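PDB 3DXI: putative aldolase from Bacteroides vulgatus ATCC 8482, which is of unknown specific function but has a TIM-barrel fold with a region resembling the HMGL-like family. Local coordinates for residues Leu150-Asp164 against Val181-His194. Numbering follows the deposited sequence.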
# COMPACT_ATOMS: atom_id res chain seq x y z
N LEU A 150 11.12 30.18 4.22
CA LEU A 150 12.12 29.12 4.19
C LEU A 150 13.51 29.60 3.82
O LEU A 150 14.49 28.92 4.11
CB LEU A 150 11.68 28.01 3.24
CG LEU A 150 10.35 27.33 3.57
CD1 LEU A 150 10.15 26.14 2.63
CD2 LEU A 150 10.33 26.86 5.02
N LYS A 151 13.62 30.77 3.20
CA LYS A 151 14.95 31.26 2.84
C LYS A 151 15.79 31.48 4.10
O LYS A 151 17.02 31.38 4.05
CB LYS A 151 14.87 32.56 2.05
CG LYS A 151 16.25 33.09 1.69
CD LYS A 151 16.20 34.31 0.77
CE LYS A 151 17.60 34.83 0.49
NZ LYS A 151 17.58 35.97 -0.48
N ALA A 152 15.13 31.76 5.21
CA ALA A 152 15.83 32.01 6.47
C ALA A 152 16.54 30.78 7.05
O ALA A 152 17.33 30.90 8.00
CB ALA A 152 14.85 32.58 7.50
N ILE A 153 16.28 29.60 6.49
CA ILE A 153 16.91 28.38 7.00
C ILE A 153 18.12 27.94 6.17
O ILE A 153 18.79 26.97 6.53
CB ILE A 153 15.90 27.21 7.05
CG1 ILE A 153 15.65 26.65 5.65
CG2 ILE A 153 14.59 27.69 7.63
CD1 ILE A 153 14.82 25.36 5.65
N ASP A 154 18.40 28.65 5.09
CA ASP A 154 19.51 28.31 4.20
C ASP A 154 20.87 28.06 4.85
O ASP A 154 21.62 27.19 4.40
CB ASP A 154 19.67 29.37 3.11
CG ASP A 154 18.64 29.24 2.02
OD1 ASP A 154 18.05 28.14 1.87
OD2 ASP A 154 18.41 30.22 1.28
N LYS A 155 21.21 28.81 5.90
CA LYS A 155 22.50 28.63 6.56
C LYS A 155 22.43 27.75 7.80
O LYS A 155 23.47 27.44 8.40
CB LYS A 155 23.10 29.99 6.94
CG LYS A 155 24.01 30.60 5.88
CD LYS A 155 23.27 30.82 4.57
CE LYS A 155 24.20 31.40 3.51
NZ LYS A 155 23.48 31.61 2.22
N ILE A 156 21.23 27.33 8.19
CA ILE A 156 21.05 26.50 9.37
C ILE A 156 20.66 25.06 9.09
O ILE A 156 21.32 24.12 9.55
CB ILE A 156 19.98 27.08 10.32
CG1 ILE A 156 20.38 28.48 10.80
CG2 ILE A 156 19.79 26.16 11.52
CD1 ILE A 156 19.99 29.58 9.86
N ALA A 157 19.58 24.87 8.34
CA ALA A 157 19.10 23.53 8.04
C ALA A 157 20.07 22.65 7.26
O ALA A 157 20.75 23.11 6.35
CB ALA A 157 17.77 23.63 7.28
N ASP A 158 20.12 21.38 7.65
CA ASP A 158 20.94 20.38 6.98
C ASP A 158 19.94 19.45 6.31
O ASP A 158 20.30 18.61 5.49
CB ASP A 158 21.77 19.61 8.00
CG ASP A 158 22.92 20.43 8.52
OD1 ASP A 158 23.90 20.61 7.76
OD2 ASP A 158 22.85 20.91 9.67
N LEU A 159 18.68 19.63 6.69
CA LEU A 159 17.59 18.84 6.15
C LEU A 159 16.25 19.52 6.39
O LEU A 159 15.95 19.95 7.50
CB LEU A 159 17.56 17.45 6.78
CG LEU A 159 16.31 16.63 6.44
CD1 LEU A 159 16.25 16.43 4.92
CD2 LEU A 159 16.32 15.29 7.17
N PHE A 160 15.45 19.62 5.33
CA PHE A 160 14.11 20.17 5.40
C PHE A 160 13.21 19.00 5.01
O PHE A 160 13.08 18.69 3.82
CB PHE A 160 13.91 21.32 4.41
CG PHE A 160 12.54 21.94 4.47
CD1 PHE A 160 12.20 22.80 5.51
CD2 PHE A 160 11.58 21.63 3.52
CE1 PHE A 160 10.92 23.33 5.61
CE2 PHE A 160 10.29 22.16 3.60
CZ PHE A 160 9.96 23.01 4.65
N CYS A 161 12.61 18.35 6.00
CA CYS A 161 11.76 17.19 5.77
C CYS A 161 10.26 17.50 5.66
O CYS A 161 9.67 18.05 6.59
CB CYS A 161 11.99 16.17 6.89
SG CYS A 161 11.16 14.59 6.67
N MSE A 162 9.66 17.17 4.52
CA MSE A 162 8.23 17.40 4.31
C MSE A 162 7.47 16.21 4.90
O MSE A 162 7.67 15.07 4.48
CB MSE A 162 7.92 17.53 2.82
CG MSE A 162 8.79 18.55 2.09
SE MSE A 162 8.32 18.68 0.23
CE MSE A 162 8.85 16.91 -0.35
N VAL A 163 6.60 16.47 5.87
CA VAL A 163 5.84 15.40 6.52
C VAL A 163 4.38 15.24 6.09
O VAL A 163 3.57 16.15 6.26
CB VAL A 163 5.89 15.58 8.05
CG1 VAL A 163 5.17 14.42 8.75
CG2 VAL A 163 7.34 15.66 8.52
N ASP A 164 4.08 14.07 5.54
CA ASP A 164 2.74 13.71 5.08
C ASP A 164 1.96 13.35 6.36
O ASP A 164 1.61 12.19 6.58
CB ASP A 164 2.86 12.52 4.13
CG ASP A 164 1.51 11.94 3.71
OD1 ASP A 164 0.51 12.68 3.66
OD2 ASP A 164 1.47 10.72 3.42
N VAL A 181 9.40 23.96 -2.82
CA VAL A 181 10.40 24.11 -1.77
C VAL A 181 11.76 24.47 -2.37
O VAL A 181 12.47 25.32 -1.84
CB VAL A 181 10.49 22.81 -0.91
CG1 VAL A 181 11.69 22.86 0.02
CG2 VAL A 181 9.21 22.65 -0.08
N ARG A 182 12.10 23.85 -3.50
CA ARG A 182 13.37 24.12 -4.17
C ARG A 182 13.48 25.57 -4.64
O ARG A 182 14.58 26.07 -4.86
CB ARG A 182 13.55 23.19 -5.37
CG ARG A 182 13.61 21.70 -5.03
CD ARG A 182 14.84 21.35 -4.22
NE ARG A 182 15.12 19.92 -4.30
CZ ARG A 182 16.07 19.31 -3.59
NH1 ARG A 182 16.82 20.01 -2.74
NH2 ARG A 182 16.27 18.01 -3.73
N LYS A 183 12.34 26.25 -4.80
CA LYS A 183 12.35 27.65 -5.23
C LYS A 183 12.63 28.60 -4.07
O LYS A 183 13.06 29.73 -4.27
CB LYS A 183 10.99 28.07 -5.81
CG LYS A 183 10.58 27.42 -7.12
CD LYS A 183 9.22 27.96 -7.53
CE LYS A 183 8.72 27.32 -8.81
NZ LYS A 183 7.34 27.80 -9.13
N TYR A 184 12.38 28.13 -2.85
CA TYR A 184 12.54 28.98 -1.68
C TYR A 184 13.69 28.66 -0.73
O TYR A 184 14.05 29.49 0.10
CB TYR A 184 11.21 29.02 -0.93
CG TYR A 184 10.11 29.64 -1.76
CD1 TYR A 184 10.04 31.01 -1.95
CD2 TYR A 184 9.18 28.83 -2.42
CE1 TYR A 184 9.07 31.58 -2.77
CE2 TYR A 184 8.21 29.39 -3.25
CZ TYR A 184 8.16 30.77 -3.43
OH TYR A 184 7.22 31.32 -4.27
N THR A 185 14.26 27.46 -0.84
CA THR A 185 15.38 27.12 0.02
C THR A 185 16.38 26.26 -0.75
O THR A 185 16.00 25.53 -1.67
CB THR A 185 14.92 26.39 1.32
OG1 THR A 185 16.07 26.00 2.07
CG2 THR A 185 14.08 25.17 1.00
N HIS A 186 17.65 26.39 -0.39
CA HIS A 186 18.73 25.65 -1.05
C HIS A 186 19.12 24.39 -0.28
O HIS A 186 19.89 23.58 -0.79
CB HIS A 186 19.98 26.53 -1.18
CG HIS A 186 19.82 27.68 -2.13
ND1 HIS A 186 19.95 27.54 -3.49
CD2 HIS A 186 19.53 28.98 -1.91
CE1 HIS A 186 19.74 28.71 -4.07
NE2 HIS A 186 19.48 29.60 -3.13
N VAL A 187 18.59 24.23 0.93
CA VAL A 187 18.94 23.07 1.75
C VAL A 187 18.39 21.74 1.25
O VAL A 187 17.42 21.67 0.50
CB VAL A 187 18.48 23.27 3.22
CG1 VAL A 187 19.10 24.53 3.79
CG2 VAL A 187 16.96 23.32 3.30
N PRO A 188 19.05 20.64 1.65
CA PRO A 188 18.64 19.29 1.26
C PRO A 188 17.18 19.10 1.68
O PRO A 188 16.76 19.59 2.73
CB PRO A 188 19.60 18.40 2.04
CG PRO A 188 20.86 19.23 2.07
CD PRO A 188 20.33 20.61 2.39
N VAL A 189 16.40 18.40 0.86
CA VAL A 189 15.00 18.17 1.19
C VAL A 189 14.70 16.69 1.41
O VAL A 189 15.32 15.82 0.79
CB VAL A 189 14.07 18.70 0.06
CG1 VAL A 189 12.61 18.50 0.44
CG2 VAL A 189 14.37 20.18 -0.19
N GLY A 190 13.76 16.42 2.32
CA GLY A 190 13.37 15.05 2.61
C GLY A 190 11.86 14.88 2.61
O GLY A 190 11.11 15.86 2.58
N PHE A 191 11.42 13.62 2.63
CA PHE A 191 10.01 13.29 2.65
C PHE A 191 9.74 12.19 3.66
O PHE A 191 10.46 11.19 3.73
CB PHE A 191 9.55 12.81 1.27
CG PHE A 191 8.11 12.34 1.25
CD1 PHE A 191 7.06 13.25 1.41
CD2 PHE A 191 7.81 10.98 1.08
CE1 PHE A 191 5.73 12.82 1.41
CE2 PHE A 191 6.49 10.53 1.07
CZ PHE A 191 5.44 11.45 1.24
N HIS A 192 8.69 12.37 4.46
CA HIS A 192 8.29 11.37 5.44
C HIS A 192 6.82 11.10 5.18
O HIS A 192 5.94 11.88 5.56
CB HIS A 192 8.49 11.89 6.88
CG HIS A 192 8.16 10.87 7.93
ND1 HIS A 192 9.01 10.57 8.97
CD2 HIS A 192 7.06 10.10 8.11
CE1 HIS A 192 8.45 9.66 9.75
NE2 HIS A 192 7.27 9.36 9.25
N GLY A 193 6.54 9.99 4.50
CA GLY A 193 5.16 9.69 4.18
C GLY A 193 4.49 8.76 5.17
O GLY A 193 5.15 7.98 5.86
N HIS A 194 3.17 8.86 5.25
CA HIS A 194 2.40 7.98 6.12
C HIS A 194 1.63 7.04 5.20
O HIS A 194 1.38 7.37 4.03
CB HIS A 194 1.46 8.77 7.02
CG HIS A 194 2.15 9.40 8.19
ND1 HIS A 194 1.50 10.22 9.09
CD2 HIS A 194 3.44 9.33 8.60
CE1 HIS A 194 2.36 10.62 10.01
NE2 HIS A 194 3.54 10.10 9.74
O HOH W 1 16.56 30.60 -0.40
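Asp154 OD1 takes two bonds from the turn that follows helix 171-184. The hydroxyl OG1 of Thr185 meets Asp154 OD1 at 2.9 Å, nearly in line with the C-O bond, while the His186 amide arrives on the syn side, out of the carboxylate plane, with an N-H...O angle of 171°. An aspartate suits this place because its one oxygen OD1 can accept from both Thr185 OG1 and His186 N. Asp154 OD2 lies in the plane of the His186 ring at its edge, 3.6 Å from His186 CD2. Thr185 turns OG1 away from its backbone N (chi1 176°), which brings it to Asp154 OD1 and also lets it accept from Val187 N, an ST turn. Beneath this polar patch the branched Val187 fills the bend: Val187 CG1 rests 3.8 Å from Ala157 CB, and CG2 reaches Ile153 CD1 and Phe160 CB.

Strands 159-163 and 189-192 then run side by side, the sixth and seventh strands of a parallel eight-stranded TIM barrel, joined through helix 171-184 as a beta-alpha-beta crossover. Five backbone N-H...O hydrogen bonds, from Phe160 N to Pro188 O through Asp164 N to His192 O, join them. Gly190 leaves room for Leu159 CD1, 3.6 Å from Gly190 N. On the helix-facing side, Val181 CG1 packs obliquely on Phe160 CD2 at 3.7 Å, and SE of Met162, modelled as selenomethionine, lies 4.1 Å from Val181 CG2.

At the C-terminal end of the strands, Asp164 OD2 receives His194 N at 3.1 Å from above its carboxylate plane. Its other oxygen, OD1, accepts from Ile169 N, so both carboxylate oxygens are engaged by backbone N-H groups.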